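Local coordinates for uncharacterized protein (PDB 1VMJ) that is of uncharacterised function but is possibly a thiamin phosphate synthase of the YjbQ family, at residues P35-C40 against V144-I149. Numbering follows the deposited sequence.
Sequences PLLEEC and VLVKII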
loop_
_atom_site.group_PDB
_atom_site.type_symbol
_atom_site.label_atom_id
_atom_site.label_comp_id
_atom_site.label_asym_id
_atom_site.label_seq_id
_atom_site.Cartn_x
_atom_site.Cartn_y
_atom_site.Cartn_z
ATOM N N PRO A 35 -0.472 -7.931 -18.989
ATOM C CA PRO A 35 -1.263 -8.772 -19.893
ATOM C C PRO A 35 -1.884 -10.012 -19.249
ATOM O O PRO A 35 -2.936 -10.484 -19.691
ATOM C CB PRO A 35 -0.270 -9.155 -20.979
ATOM C CG PRO A 35 0.816 -8.127 -20.891
ATOM C CD PRO A 35 0.910 -7.787 -19.449
ATOM N N LEU A 36 -1.241 -10.547 -18.222
ATOM C CA LEU A 36 -1.778 -11.700 -17.508
ATOM C C LEU A 36 -3.041 -11.293 -16.752
ATOM O O LEU A 36 -4.067 -11.976 -16.822
ATOM C CB LEU A 36 -0.719 -12.274 -16.561
ATOM C CG LEU A 36 0.593 -12.724 -17.223
ATOM C CD1 LEU A 36 1.542 -13.191 -16.143
ATOM C CD2 LEU A 36 0.394 -13.773 -18.247
ATOM N N LEU A 37 -2.975 -10.168 -16.043
ATOM C CA LEU A 37 -4.134 -9.615 -15.350
ATOM C C LEU A 37 -5.302 -9.301 -16.301
ATOM O O LEU A 37 -6.462 -9.570 -15.999
ATOM C CB LEU A 37 -3.736 -8.397 -14.508
ATOM C CG LEU A 37 -3.276 -8.722 -13.089
ATOM C CD1 LEU A 37 -2.089 -9.599 -13.038
ATOM C CD2 LEU A 37 -2.990 -7.402 -12.384
ATOM N N GLU A 38 -4.987 -8.781 -17.478
ATOM C CA GLU A 38 -6.010 -8.530 -18.488
ATOM C C GLU A 38 -6.756 -9.827 -18.838
ATOM O O GLU A 38 -7.991 -9.828 -18.970
ATOM C CB GLU A 38 -5.360 -7.927 -19.734
ATOM C CG GLU A 38 -4.907 -6.493 -19.504
ATOM C CD GLU A 38 -4.166 -5.882 -20.686
ATOM O OE1 GLU A 38 -3.474 -6.608 -21.429
ATOM O OE2 GLU A 38 -4.262 -4.651 -20.844
ATOM N N GLU A 39 -6.006 -10.923 -18.967
ATOM C CA GLU A 39 -6.626 -12.212 -19.292
ATOM C C GLU A 39 -7.454 -12.758 -18.105
ATOM O O GLU A 39 -8.516 -13.316 -18.301
ATOM C CB GLU A 39 -5.566 -13.221 -19.739
ATOM C CG GLU A 39 -6.091 -14.591 -20.068
ATOM C CD GLU A 39 -6.998 -14.625 -21.267
ATOM O OE1 GLU A 39 -7.189 -13.595 -21.957
ATOM O OE2 GLU A 39 -7.531 -15.718 -21.514
ATOM N N CYS A 40 -6.986 -12.560 -16.876
ATOM C CA CYS A 40 -7.799 -12.877 -15.683
ATOM C C CYS A 40 -9.119 -12.145 -15.704
ATOM O O CYS A 40 -10.191 -12.729 -15.490
ATOM C CB CYS A 40 -7.075 -12.510 -14.393
ATOM S SG CYS A 40 -5.589 -13.485 -14.016
ATOM N N VAL A 144 2.084 -15.073 -7.171
ATOM C CA VAL A 144 1.233 -13.904 -7.091
ATOM C C VAL A 144 -0.210 -14.363 -7.146
ATOM O O VAL A 144 -0.556 -15.264 -7.914
ATOM C CB VAL A 144 1.524 -12.971 -8.288
ATOM C CG1 VAL A 144 0.457 -11.940 -8.503
ATOM C CG2 VAL A 144 2.879 -12.306 -8.100
ATOM N N LEU A 145 -1.039 -13.755 -6.324
ATOM C CA LEU A 145 -2.462 -14.053 -6.295
ATOM C C LEU A 145 -3.235 -12.959 -6.993
ATOM O O LEU A 145 -2.965 -11.782 -6.776
ATOM C CB LEU A 145 -2.971 -14.217 -4.854
ATOM C CG LEU A 145 -4.426 -14.667 -4.713
ATOM C CD1 LEU A 145 -4.646 -16.075 -5.251
ATOM C CD2 LEU A 145 -4.862 -14.572 -3.249
ATOM N N VAL A 146 -4.188 -13.353 -7.841
ATOM C CA VAL A 146 -5.178 -12.457 -8.413
ATOM C C VAL A 146 -6.529 -12.909 -7.891
ATOM O O VAL A 146 -6.879 -14.085 -8.002
ATOM C CB VAL A 146 -5.210 -12.524 -9.956
ATOM C CG1 VAL A 146 -6.268 -11.605 -10.513
ATOM C CG2 VAL A 146 -3.862 -12.174 -10.529
ATOM N N LYS A 147 -7.252 -11.966 -7.301
ATOM C CA LYS A 147 -8.583 -12.188 -6.819
ATOM C C LYS A 147 -9.487 -11.054 -7.270
ATOM O O LYS A 147 -9.152 -9.900 -7.109
ATOM C CB LYS A 147 -8.578 -12.276 -5.282
ATOM C CG LYS A 147 -9.946 -12.639 -4.633
ATOM C CD LYS A 147 -10.272 -14.094 -4.732
ATOM C CE LYS A 147 -11.539 -14.425 -3.936
ATOM N NZ LYS A 147 -11.783 -15.922 -3.878
ATOM N N ILE A 148 -10.613 -11.408 -7.893
ATOM C CA ILE A 148 -11.569 -10.429 -8.390
ATOM C C ILE A 148 -12.925 -10.715 -7.829
ATOM O O ILE A 148 -13.346 -11.860 -7.792
ATOM C CB ILE A 148 -11.664 -10.429 -9.928
ATOM C CG1 ILE A 148 -10.260 -10.516 -10.545
ATOM C CG2 ILE A 148 -12.389 -9.169 -10.386
ATOM C CD1 ILE A 148 -10.263 -10.651 -12.058
ATOM N N ILE A 149 -13.585 -9.694 -7.332
ATOM C CA ILE A 149 -14.970 -9.838 -6.916
ATOM C C ILE A 149 -15.823 -8.774 -7.588
ATOM O O ILE A 149 -15.348 -7.658 -7.870
ATOM C CB ILE A 149 -15.179 -9.808 -5.383
ATOM C CG1 ILE A 149 -14.835 -8.461 -4.784
ATOM C CG2 ILE A 149 -14.361 -10.891 -4.699
ATOM C CD1 ILE A 149 -15.364 -8.340 -3.346
#
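V146 meets C40 and L37 together, spreading its two methyl branches beneath one turn of helix, a compact example of a helix laid on a sheet through a few apolar atoms. V146 CG1 lies 4.0 Å from C40 SG, while V146 CG2 lies 4.0 Å from L37 CD1 and 4.1 Å from C40 SG, the sulfur thus bridging both branches. The rotation of V146 makes this fork possible: with CG1 anti to the backbone N (chi1 179°), CG2 falls anti to the carbonyl carbon, and both branches face the helix. L37 starts beside the interface rather than pointing into it, and the end of its side chain bends inward to reach the valine at a slant. Two residues on, I148 CD1 ends against the helix backbone, 4.0 Å from C40 O and 4.4 Å from C40 CB, so the isoleucine meets main chain more closely than side chain. With the two methyls of V146 cut back to an alanine, L37 CD1 and C40 SG would probably lose the branches they rest on, and a gap would open under the helix. The turn carries the usual helical bonds, among them C40 N to L36 O (3.0 Å). Every touching residue is buried, and the short axes run 10.0 Å apart at 35°, near enough to parallel for successive inward residues of the strand to follow the helix. V146 and I148 also pack on L51 of strand 49-55, Y16 of strand 14-22 touches both C40 and I148, and L37 reaches V131 of strand 130-135. Helix 34-44 covers one face of the five-stranded antiparallel sheet, and the residues pointing the other way meet other subunits of the trimer, K147 through a salt bridge to E48 of the second subunit.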